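Local coordinates for enoyl-CoA hydratase/carnithine racemase (Thermus thermophilus JL-18, PDB 6SL9), which is an isomerase of the crotonase family that probably forms oxepin-CoA in bacterial phenylacetic acid catabolism, at residues A[99-104]-A[184-189]; A[16-21]-A[55-60]; A[103-108]-A[125-130]. All blocks are in the same frame, centred on the assembly; numbering follows the deposited sequence.

Running from the N terminus, the chain first closes a loop at contact 2, where strand 14-19 meets strand 51-56 after the crossover through helix 30-45. Strand 98-102 of the same sheet opens contact 1 and runs on through Asn103 and Gly104, which contacts 1 and 3 share, into strand 105-107 of contact 3. Contact 3 closes first, joining strand 105-107 to strand 127-129 in a second, small sheet. The chain returns later for contact 1, laying the start of helix 186-197 on strand 98-102, so the wide loop of contact 1 spans the shorter one of contact 3. Asn103 ties all three together: its side-chain amide hydrogen-bonds to the backbone of Gly56 and Ala60, in contact 2.

Contact 1. Residues A[99-104]-A[184-189]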
loop_
_atom_site.group_PDB
_atom_site.type_symbol
_atom_site.label_atom_id
_atom_site.label_comp_id
_atom_site.label_asym_id
_atom_site.label_seq_id
_atom_site.Cartn_x
_atom_site.Cartn_y
_atom_site.Cartn_z
ATOM N N VAL A 99 12.905 -10.571 -14.785
ATOM C CA VAL A 99 13.068 -9.187 -15.252
ATOM C C VAL A 99 12.113 -9.018 -16.417
ATOM O O VAL A 99 12.032 -9.889 -17.285
ATOM C CB VAL A 99 14.516 -8.923 -15.699
ATOM C CG1 VAL A 99 14.681 -7.546 -16.276
ATOM C CG2 VAL A 99 15.502 -9.124 -14.561
ATOM N N VAL A 100 11.402 -7.872 -16.469
ATOM C CA VAL A 100 10.561 -7.530 -17.654
ATOM C C VAL A 100 11.169 -6.309 -18.325
ATOM O O VAL A 100 11.480 -5.342 -17.608
ATOM C CB VAL A 100 9.108 -7.315 -17.226
ATOM C CG1 VAL A 100 8.306 -6.629 -18.324
ATOM C CG2 VAL A 100 8.472 -8.626 -16.868
ATOM N N ALA A 101 11.268 -6.338 -19.639
ATOM C CA ALA A 101 11.752 -5.218 -20.467
ATOM C C ALA A 101 10.580 -4.773 -21.338
ATOM O O ALA A 101 10.219 -5.440 -22.313
ATOM C CB ALA A 101 12.929 -5.638 -21.274
ATOM N N VAL A 102 9.962 -3.649 -20.960
ATOM C CA VAL A 102 8.773 -3.112 -21.651
ATOM C C VAL A 102 9.229 -2.235 -22.829
ATOM O O VAL A 102 9.653 -1.103 -22.636
ATOM C CB VAL A 102 7.813 -2.388 -20.717
ATOM C CG1 VAL A 102 6.548 -2.010 -21.452
ATOM C CG2 VAL A 102 7.446 -3.240 -19.506
ATOM N N ASN A 103 9.210 -2.819 -24.027
ATOM C CA ASN A 103 9.757 -2.215 -25.245
ATOM C C ASN A 103 8.787 -1.307 -25.961
ATOM O O ASN A 103 9.212 -0.554 -26.844
ATOM C CB ASN A 103 10.249 -3.312 -26.181
ATOM C CG ASN A 103 9.141 -4.269 -26.536
ATOM O OD1 ASN A 103 8.660 -5.009 -25.668
ATOM N ND2 ASN A 103 8.680 -4.197 -27.789
ATOM N N GLY A 104 7.523 -1.330 -25.602
ATOM C CA GLY A 104 6.494 -0.520 -26.276
ATOM C C GLY A 104 5.204 -0.578 -25.498
ATOM O O GLY A 104 5.208 -0.727 -24.282
ATOM N N GLU A 184 17.199 1.782 -27.756
ATOM C CA GLU A 184 18.309 0.997 -28.372
ATOM C C GLU A 184 19.140 0.274 -27.302
ATOM O O GLU A 184 19.903 -0.611 -27.653
ATOM C CB GLU A 184 19.160 1.914 -29.233
ATOM C CG GLU A 184 19.934 2.901 -28.387
ATOM C CD GLU A 184 20.033 4.341 -28.836
ATOM O OE1 GLU A 184 20.270 4.572 -30.080
ATOM O OE2 GLU A 184 19.914 5.244 -27.914
ATOM N N LYS A 185 19.010 0.645 -26.024
ATOM C CA LYS A 185 19.798 0.078 -24.899
ATOM C C LYS A 185 18.955 -0.805 -23.977
ATOM O O LYS A 185 19.499 -1.438 -23.066
ATOM C CB LYS A 185 20.399 1.230 -24.109
ATOM C CG LYS A 185 21.439 2.045 -24.880
ATOM C CD LYS A 185 22.695 1.281 -25.162
ATOM C CE LYS A 185 23.858 2.212 -25.432
ATOM N NZ LYS A 185 24.545 1.847 -26.690
ATOM N N LEU A 186 17.645 -0.885 -24.197
ATOM C CA LEU A 186 16.760 -1.573 -23.234
ATOM C C LEU A 186 17.207 -3.025 -23.093
ATOM O O LEU A 186 17.320 -3.470 -21.945
ATOM C CB LEU A 186 15.310 -1.473 -23.701
ATOM C CG LEU A 186 14.346 -2.339 -22.878
ATOM C CD1 LEU A 186 14.228 -1.850 -21.451
ATOM C CD2 LEU A 186 12.971 -2.387 -23.487
ATOM N N MET A 187 17.355 -3.771 -24.171
ATOM C CA MET A 187 17.672 -5.207 -24.028
ATOM C C MET A 187 19.064 -5.410 -23.420
ATOM O O MET A 187 19.208 -6.280 -22.554
ATOM C CB MET A 187 17.482 -5.969 -25.340
ATOM C CG MET A 187 15.996 -6.130 -25.689
ATOM S SD MET A 187 15.069 -7.018 -24.407
ATOM C CE MET A 187 15.822 -8.643 -24.599
ATOM N N GLU A 188 20.043 -4.582 -23.776
ATOM C CA GLU A 188 21.391 -4.680 -23.160
ATOM C C GLU A 188 21.280 -4.477 -21.652
ATOM O O GLU A 188 21.858 -5.247 -20.877
ATOM C CB GLU A 188 22.313 -3.650 -23.833
ATOM C CG GLU A 188 23.763 -3.730 -23.376
ATOM C CD GLU A 188 24.638 -2.545 -23.773
ATOM O OE1 GLU A 188 25.711 -2.366 -23.142
ATOM O OE2 GLU A 188 24.254 -1.822 -24.689
ATOM N N GLU A 189 20.571 -3.461 -21.222
ATOM C CA GLU A 189 20.476 -3.149 -19.777
ATOM C C GLU A 189 19.658 -4.254 -19.085
ATOM O O GLU A 189 20.019 -4.653 -17.961
ATOM C CB GLU A 189 19.890 -1.730 -19.574
ATOM C CG GLU A 189 20.792 -0.629 -20.068
ATOM C CD GLU A 189 21.046 0.568 -19.209
ATOM O OE1 GLU A 189 21.508 1.578 -19.803
ATOM O OE2 GLU A 189 20.959 0.462 -17.963
#
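Leu186, in the first turn of helix 186-197, lies over Ala101 near the end of strand 98-102, their CA atoms 6.8 Å apart. The leucine can be followed outward from its backbone. CB points at the strand but serves mainly as a spacer, and CG stands anti to the backbone N (chi1 171°), which carries the branch straight onto the sheet. There Leu186 CG comes 3.9 Å from Ala101 CB. Both methyls stay in touch with the alanine, Leu186 CD1 lying 4.0 Å from Ala101 CB; CD2 also reaches on toward the strand end. Leu186 CD2 is 3.7 Å from Val102 O and equally close to Asn103 CA, and it also brushes Asn103 CB. Met187 adds a second contact to the methyl of Ala101: its chain, bent at chi2 and chi3, swings the sulfur back to the strand, with Met187 SD 4.0 Å from Ala101 CB. Ala190 touches Ala101 too. Leu121 and Ala123 of strand 119-123 pack on Leu186, and Leu53 and Thr55 of strand 51-56 on Met187, so the helix start spans three adjacent strands, a helix packed on the central sheet of the crotonase fold. With an alanine here instead of leucine, both methyls would be gone, which would probably open a gap over Ala101 and strip the apolar contact from Val102 O and Asn103. The amide of Asn103 looks elsewhere, bonding Gly56 N and Ala60 O. Helix and sheet meet here by van der Waals contact of Leu186 and Met187 with a small alanine and the strand end, with no hydrogen bond or charge pair between 99-104 and 184-189.

Contact 2. Residues A[16-21]-A[55-60]; sequences VLTLNR and TGAGRA
Three backbone hydrogen bonds zip Leu17, Leu19, Thr55 and Ala57 together as neighbouring parallel strands. Thr55 N gives to Leu17 O at 3.0 Å, Leu19 N to Thr55 O at 2.9 Å, and Ala57 N to Leu19 O at 2.8 Å. Leu19 N approaches in the carbonyl plane, while the other two donors lie almost in line with their C=O bonds. The last bond runs from Leu19, where strand 14-19 ends, to Ala57, one past the end of strand 51-56. A weaker contact supports them: Thr18 CA lies 3.3 Å from Thr55 O, so the Thr55 carbonyl takes the C-H of Thr18 as well as the N-H of Leu19.

Among side chains, Thr18 and Thr55 stand side by side on one face and point the same way. Thr55 has CG2 wedged between its backbone N and carbonyl carbon, facing Thr18 OG1 at 3.7 Å, while its own hydroxyl turns to Ala101 O on the next strand. Thr18 CG2, anti to the backbone N, leans forward to within 3.5 Å of Ala57 N. Leu19 projects from the reverse face, its CG against Thr55 O. Past the strands, Ala57 CB tucks in 3.3 Å from Leu19 O, and Asn20 OD1 rests on the same methyl; ND2 of that asparagine bonds Asn2. A side chain at Gly56 would collide with Ala60 O.

The contact joins the two strands of a right-handed beta-alpha-beta unit, 14-19 and 51-56, with helix 30-45 between them. The directional bonds between its segments are all main-chain; the side chains add mostly van der Waals cover, and the Thr55 hydroxyl is spent on strand 98-102.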
loop_
_atom_site.group_PDB
_atom_site.type_symbol
_atom_site.label_atom_id
_atom_site.label_comp_id
_atom_site.label_asym_id
_atom_site.label_seq_id
_atom_site.Cartn_x
_atom_site.Cartn_y
_atom_site.Cartn_z
ATOM N N VAL A 16 15.611 -16.002 -21.940
ATOM C CA VAL A 16 14.979 -14.831 -22.553
ATOM C C VAL A 16 13.743 -15.298 -23.311
ATOM O O VAL A 16 13.865 -16.129 -24.248
ATOM C CB VAL A 16 15.958 -14.092 -23.454
ATOM C CG1 VAL A 16 15.260 -12.839 -23.983
ATOM C CG2 VAL A 16 17.241 -13.698 -22.770
ATOM N N LEU A 17 12.622 -14.775 -22.892
ATOM C CA LEU A 17 11.301 -15.052 -23.500
ATOM C C LEU A 17 10.805 -13.815 -24.227
ATOM O O LEU A 17 10.770 -12.748 -23.628
ATOM C CB LEU A 17 10.297 -15.465 -22.427
ATOM C CG LEU A 17 10.698 -16.697 -21.608
ATOM C CD1 LEU A 17 9.626 -17.062 -20.594
ATOM C CD2 LEU A 17 11.047 -17.906 -22.499
ATOM N N THR A 18 10.388 -13.974 -25.470
ATOM C CA THR A 18 9.928 -12.854 -26.284
ATOM C C THR A 18 8.544 -13.169 -26.811
ATOM O O THR A 18 8.380 -14.136 -27.580
ATOM C CB THR A 18 10.925 -12.515 -27.390
ATOM O OG1 THR A 18 12.233 -12.359 -26.867
ATOM C CG2 THR A 18 10.492 -11.270 -28.139
ATOM N N LEU A 19 7.584 -12.339 -26.422
ATOM C CA LEU A 19 6.236 -12.400 -27.021
ATOM C C LEU A 19 6.373 -12.110 -28.522
ATOM O O LEU A 19 6.948 -11.055 -28.909
ATOM C CB LEU A 19 5.270 -11.390 -26.371
ATOM C CG LEU A 19 5.200 -11.445 -24.847
ATOM C CD1 LEU A 19 4.302 -10.350 -24.373
ATOM C CD2 LEU A 19 4.769 -12.783 -24.335
ATOM N N ASN A 20 5.823 -12.987 -29.370
ATOM C CA ASN A 20 6.181 -12.922 -30.809
ATOM C C ASN A 20 4.933 -13.072 -31.679
ATOM O O ASN A 20 4.804 -14.027 -32.452
ATOM C CB ASN A 20 7.212 -13.991 -31.132
ATOM C CG ASN A 20 7.721 -13.842 -32.541
ATOM O OD1 ASN A 20 7.874 -12.707 -33.000
ATOM N ND2 ASN A 20 8.038 -14.962 -33.192
ATOM N N ARG A 21 4.075 -12.065 -31.615
ATOM C CA ARG A 21 3.007 -11.849 -32.599
ATOM C C ARG A 21 3.025 -10.390 -33.001
ATOM O O ARG A 21 2.049 -9.642 -32.796
ATOM C CB ARG A 21 1.651 -12.152 -32.011
ATOM C CG ARG A 21 1.211 -13.550 -31.669
ATOM C CD ARG A 21 -0.313 -13.365 -31.445
ATOM N NE ARG A 21 -1.150 -13.206 -32.644
ATOM C CZ ARG A 21 -2.468 -13.011 -32.648
ATOM N NH1 ARG A 21 -3.142 -12.881 -31.528
ATOM N NH2 ARG A 21 -3.140 -12.916 -33.762
ATOM N N THR A 55 10.172 -9.987 -22.683
ATOM C CA THR A 55 10.026 -8.783 -23.516
ATOM C C THR A 55 9.091 -9.083 -24.686
ATOM O O THR A 55 8.636 -10.213 -24.828
ATOM C CB THR A 55 11.407 -8.288 -23.938
ATOM O OG1 THR A 55 11.281 -6.919 -24.349
ATOM C CG2 THR A 55 12.048 -9.112 -25.032
ATOM N N GLY A 56 8.839 -8.072 -25.512
ATOM C CA GLY A 56 8.008 -8.232 -26.710
ATOM C C GLY A 56 8.801 -7.986 -27.977
ATOM O O GLY A 56 9.748 -7.199 -28.013
ATOM N N ALA A 57 8.342 -8.597 -29.049
ATOM C CA ALA A 57 8.861 -8.334 -30.399
ATOM C C ALA A 57 8.143 -7.156 -31.029
ATOM O O ALA A 57 6.977 -6.992 -30.821
ATOM C CB ALA A 57 8.676 -9.539 -31.281
ATOM N N GLY A 58 8.841 -6.451 -31.892
ATOM C CA GLY A 58 8.181 -5.395 -32.657
ATOM C C GLY A 58 7.940 -4.147 -31.837
ATOM O O GLY A 58 8.660 -3.887 -30.831
ATOM N N ARG A 59 6.914 -3.394 -32.191
ATOM C CA ARG A 59 6.782 -2.070 -31.581
ATOM C C ARG A 59 6.104 -2.137 -30.215
ATOM O O ARG A 59 6.209 -1.167 -29.467
ATOM C CB ARG A 59 6.069 -1.092 -32.507
ATOM C CG ARG A 59 4.547 -1.139 -32.542
ATOM C CD ARG A 59 3.978 -0.076 -33.476
ATOM N NE ARG A 59 2.528 -0.140 -33.644
ATOM C CZ ARG A 59 1.648 0.388 -32.785
ATOM N NH1 ARG A 59 2.078 1.045 -31.714
ATOM N NH2 ARG A 59 0.345 0.243 -32.998
ATOM N N ALA A 60 5.346 -3.198 -29.910
ATOM C CA ALA A 60 4.627 -3.347 -28.639
ATOM C C ALA A 60 5.306 -4.332 -27.711
ATOM O O ALA A 60 5.958 -5.278 -28.146
ATOM C CB ALA A 60 3.241 -3.819 -28.914
#

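Contact 3. Residues A[103-108]-A[125-130]; sequences NGVAAG and GASFTT
Ala106 and Phe128 sit across from each other on one face of a short parallel pair, with Phe128 CD2 4.0 Å from Ala106 CB. The methyl meets the ring obliquely, and CG of Phe128 lies beside the backbone N (chi1 -63°), which tips the ring back toward the start of the strands. There Phe128 CZ comes within 3.8 Å of Val102 CG1, so the ring bridges the small sheet and the end of strand 98-102.

The other face carries Val105, Ala107, Ser127 and Thr129. Val105 presents CB and CG2 to Ser127 OG, with Val105 CG2 3.8 Å from that hydroxyl. Farther along, Ala107 and Thr129 stand abreast, and Ala107 CB touches Thr129 O. Before the strands begin, the methyl of Ala126 rests on the backbone of Gly104, with Ala126 CB 3.5 Å from Gly104 O.

The axes of 105-107 and 127-129 come within 4.7 Å, at 14° to each other, and three hydrogen bonds join the strands: Ala106 N to Ser127 O (2.9 Å), Thr129 N to Ala106 O (3.0 Å) and Gly108 N to Thr129 O (3.1 Å). The last is made by a glycine whose positive phi of 59° suits a residue without CB, and it ties Gly108, the N-cap residue of helix 109-115, to strand 127-129. In crotonases the start of this helix supplies a backbone N-H to the oxyanion hole, so the contact probably borders the active site.

Around it, Met111 of helix 109-115 packs on Phe128 and Thr130, and Val177 also touches the ring. Ser62 bonds the backbone of Val105 and Ala107 on the outer side of strand 105-107, while strand 127-129 is flanked beyond by the antiparallel strand 166-167, through Leu166.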
loop_
_atom_site.group_PDB
_atom_site.type_symbol
_atom_site.label_atom_id
_atom_site.label_comp_id
_atom_site.label_asym_id
_atom_site.label_seq_id
_atom_site.Cartn_x
_atom_site.Cartn_y
_atom_site.Cartn_z
ATOM N N ASN A 103 9.210 -2.819 -24.027
ATOM C CA ASN A 103 9.757 -2.215 -25.245
ATOM C C ASN A 103 8.787 -1.307 -25.961
ATOM O O ASN A 103 9.212 -0.554 -26.844
ATOM C CB ASN A 103 10.249 -3.312 -26.181
ATOM C CG ASN A 103 9.141 -4.269 -26.536
ATOM O OD1 ASN A 103 8.660 -5.009 -25.668
ATOM N ND2 ASN A 103 8.680 -4.197 -27.789
ATOM N N GLY A 104 7.523 -1.330 -25.602
ATOM C CA GLY A 104 6.494 -0.520 -26.276
ATOM C C GLY A 104 5.204 -0.578 -25.498
ATOM O O GLY A 104 5.208 -0.727 -24.282
ATOM N N VAL A 105 4.096 -0.447 -26.180
ATOM C CA VAL A 105 2.816 -0.339 -25.470
ATOM C C VAL A 105 2.609 -1.639 -24.687
ATOM O O VAL A 105 2.780 -2.785 -25.182
ATOM C CB VAL A 105 1.625 -0.071 -26.385
ATOM C CG1 VAL A 105 1.468 -1.084 -27.463
ATOM C CG2 VAL A 105 0.355 0.047 -25.588
ATOM N N ALA A 106 2.134 -1.438 -23.450
ATOM C CA ALA A 106 1.646 -2.498 -22.556
ATOM C C ALA A 106 0.229 -2.076 -22.158
ATOM O O ALA A 106 0.051 -1.131 -21.375
ATOM C CB ALA A 106 2.524 -2.677 -21.354
ATOM N N ALA A 107 -0.783 -2.760 -22.673
ATOM C CA ALA A 107 -2.187 -2.367 -22.445
ATOM C C ALA A 107 -3.004 -3.579 -21.998
ATOM O O ALA A 107 -2.765 -4.700 -22.489
ATOM C CB ALA A 107 -2.791 -1.768 -23.707
ATOM N N GLY A 108 -3.987 -3.348 -21.155
ATOM C CA GLY A 108 -4.883 -4.447 -20.744
ATOM C C GLY A 108 -4.107 -5.563 -20.095
ATOM O O GLY A 108 -3.217 -5.313 -19.277
ATOM N N GLY A 125 9.639 5.817 -24.767
ATOM C CA GLY A 125 8.647 5.604 -25.815
ATOM C C GLY A 125 7.645 4.571 -25.451
ATOM O O GLY A 125 6.617 4.537 -26.117
ATOM N N ALA A 126 7.969 3.677 -24.507
ATOM C CA ALA A 126 6.998 2.653 -24.098
ATOM C C ALA A 126 5.837 3.345 -23.384
ATOM O O ALA A 126 5.973 4.475 -22.941
ATOM C CB ALA A 126 7.638 1.604 -23.223
ATOM N N SER A 127 4.753 2.627 -23.141
ATOM C CA SER A 127 3.584 3.224 -22.481
ATOM C C SER A 127 2.807 2.139 -21.797
ATOM O O SER A 127 2.905 0.974 -22.136
ATOM C CB SER A 127 2.793 3.997 -23.468
ATOM O OG SER A 127 2.300 3.176 -24.485
ATOM N N PHE A 128 2.011 2.579 -20.834
ATOM C CA PHE A 128 1.153 1.677 -20.057
ATOM C C PHE A 128 -0.263 2.228 -20.044
ATOM O O PHE A 128 -0.459 3.411 -19.688
ATOM C CB PHE A 128 1.638 1.584 -18.597
ATOM C CG PHE A 128 3.014 0.994 -18.455
ATOM C CD1 PHE A 128 4.146 1.759 -18.683
ATOM C CD2 PHE A 128 3.160 -0.345 -18.144
ATOM C CE1 PHE A 128 5.402 1.178 -18.621
ATOM C CE2 PHE A 128 4.427 -0.905 -18.030
ATOM C CZ PHE A 128 5.530 -0.129 -18.268
ATOM N N THR A 129 -1.237 1.400 -20.376
ATOM C CA THR A 129 -2.653 1.843 -20.353
ATOM C C THR A 129 -3.474 0.675 -19.775
ATOM O O THR A 129 -3.390 -0.422 -20.299
ATOM C CB THR A 129 -3.098 2.258 -21.759
ATOM O OG1 THR A 129 -2.204 3.160 -22.423
ATOM C CG2 THR A 129 -4.450 2.906 -21.571
ATOM N N THR A 130 -4.261 0.927 -18.752
ATOM C CA THR A 130 -5.015 -0.198 -18.179
ATOM C C THR A 130 -5.992 -0.754 -19.205
ATOM O O THR A 130 -6.158 -1.973 -19.269
ATOM C CB THR A 130 -5.683 0.193 -16.852
ATOM O OG1 THR A 130 -6.630 1.252 -17.131
ATOM C CG2 THR A 130 -4.691 0.580 -15.772
#